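Local coordinates for protein probable dipeptidase (Pseudomonas aeruginosa, PDB 3B40) that probably hydrolyses dipeptides as a metal-dependent peptidase of the membrane dipeptidase family, at residues Leu194-Val199 against Ala223-Ala228. The protein carries 11 engineered substitutions. Sequence-based numbering, arbitrary orientation.
Sequences LGKQAV and AALSRA
L225 reaches from the last turn of helix 216-225 to K196 and V199 on helix 193-205, joining two successive outer helices of the TIM-barrel-like fold of the M19 peptidases, with strand 208-210 between them in sequence. From its root outward, L225 CB meets V199 CG1 at 3.8 Å, the two side chains crossing at about a right angle. CG stands anti to its own carbonyl carbon (chi1 -70°). From it CD1 extends to the aliphatic part of K196, 3.8 Å from K196 CG and with K196 CB close by. Past CG the lysine chain runs on beyond L225 and bends at its last torsion, where NZ makes weak hydrogen bonds to Q221 OE1 of helix 216-225 and to L191 O. No hydrogen bond joins the two segments, and the contact is small and apolar, open on the L225 and K196 side and buried at V199. V199 CG1, anti to the backbone N (chi1 171°), lies 3.9 Å from S226 N where the chain leaves the helix. Beyond it, R227 forms salt bridges with E200 and D204 of helix 193-205. S226 OG, which also bonds N203 ND2, donates to A228 O at 2.7 Å, tilted 20° from the carbonyl plane.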
# COMPACT_ATOMS: atom_id res chain seq x y z
N LEU A 194 21.99 -6.54 -6.86
CA LEU A 194 20.89 -7.45 -7.18
C LEU A 194 19.54 -6.70 -7.32
O LEU A 194 18.74 -7.04 -8.20
CB LEU A 194 20.85 -8.62 -6.19
CG LEU A 194 21.49 -9.98 -6.58
CD1 LEU A 194 22.90 -9.87 -7.15
CD2 LEU A 194 21.50 -10.95 -5.40
N GLY A 195 19.30 -5.66 -6.52
CA GLY A 195 18.08 -4.85 -6.68
C GLY A 195 18.04 -4.17 -8.04
O GLY A 195 16.98 -4.06 -8.68
N LYS A 196 19.19 -3.70 -8.50
CA LYS A 196 19.32 -3.11 -9.83
C LYS A 196 19.06 -4.14 -10.94
O LYS A 196 18.41 -3.84 -11.92
CB LYS A 196 20.72 -2.49 -10.00
CG LYS A 196 20.94 -1.28 -9.13
CD LYS A 196 22.26 -0.64 -9.49
CE LYS A 196 22.27 0.81 -9.08
NZ LYS A 196 22.89 0.88 -7.78
N GLN A 197 19.57 -5.35 -10.76
CA GLN A 197 19.27 -6.45 -11.66
C GLN A 197 17.78 -6.83 -11.58
O GLN A 197 17.20 -7.22 -12.59
CB GLN A 197 20.17 -7.65 -11.33
CG GLN A 197 21.65 -7.37 -11.66
CD GLN A 197 22.60 -8.46 -11.21
OE1 GLN A 197 22.22 -9.61 -11.06
NE2 GLN A 197 23.87 -8.10 -11.06
N ALA A 198 17.18 -6.71 -10.39
CA ALA A 198 15.73 -6.96 -10.24
C ALA A 198 14.88 -6.01 -11.10
O ALA A 198 13.86 -6.40 -11.64
CB ALA A 198 15.32 -6.88 -8.77
N VAL A 199 15.31 -4.76 -11.24
CA VAL A 199 14.56 -3.81 -12.06
C VAL A 199 14.50 -4.23 -13.55
O VAL A 199 13.43 -4.19 -14.18
CB VAL A 199 15.17 -2.39 -11.98
CG1 VAL A 199 14.51 -1.47 -13.02
CG2 VAL A 199 15.05 -1.81 -10.53
N ALA A 223 13.65 4.67 -11.04
CA ALA A 223 13.26 5.57 -12.14
C ALA A 223 14.33 5.62 -13.27
O ALA A 223 13.99 5.47 -14.44
CB ALA A 223 12.94 6.95 -11.60
N ALA A 224 15.60 5.78 -12.91
CA ALA A 224 16.71 5.81 -13.88
C ALA A 224 16.87 4.49 -14.64
O ALA A 224 17.33 4.47 -15.77
CB ALA A 224 18.03 6.21 -13.19
N LEU A 225 16.47 3.38 -14.02
CA LEU A 225 16.72 2.08 -14.57
C LEU A 225 15.51 1.46 -15.28
O LEU A 225 15.70 0.60 -16.16
CB LEU A 225 17.22 1.15 -13.45
CG LEU A 225 18.62 1.42 -12.91
CD1 LEU A 225 18.89 0.52 -11.71
CD2 LEU A 225 19.66 1.21 -13.98
N SER A 226 14.28 1.88 -14.93
CA SER A 226 13.09 1.26 -15.54
C SER A 226 12.78 1.73 -16.97
O SER A 226 12.74 2.91 -17.24
CB SER A 226 11.87 1.47 -14.66
OG SER A 226 10.73 0.80 -15.22
N ARG A 227 12.53 0.80 -17.89
CA ARG A 227 12.06 1.19 -19.23
C ARG A 227 10.51 1.27 -19.33
O ARG A 227 9.96 1.55 -20.40
CB ARG A 227 12.62 0.27 -20.30
CG ARG A 227 12.10 -1.14 -20.24
CD ARG A 227 12.63 -1.99 -21.42
NE ARG A 227 12.03 -3.33 -21.42
CZ ARG A 227 12.66 -4.43 -21.01
NH1 ARG A 227 13.91 -4.35 -20.57
NH2 ARG A 227 12.05 -5.62 -21.05
N ALA A 228 9.84 1.04 -18.20
CA ALA A 228 8.38 0.89 -18.18
C ALA A 228 7.77 1.73 -17.06
O ALA A 228 8.50 2.07 -16.11
CB ALA A 228 8.01 -0.59 -17.96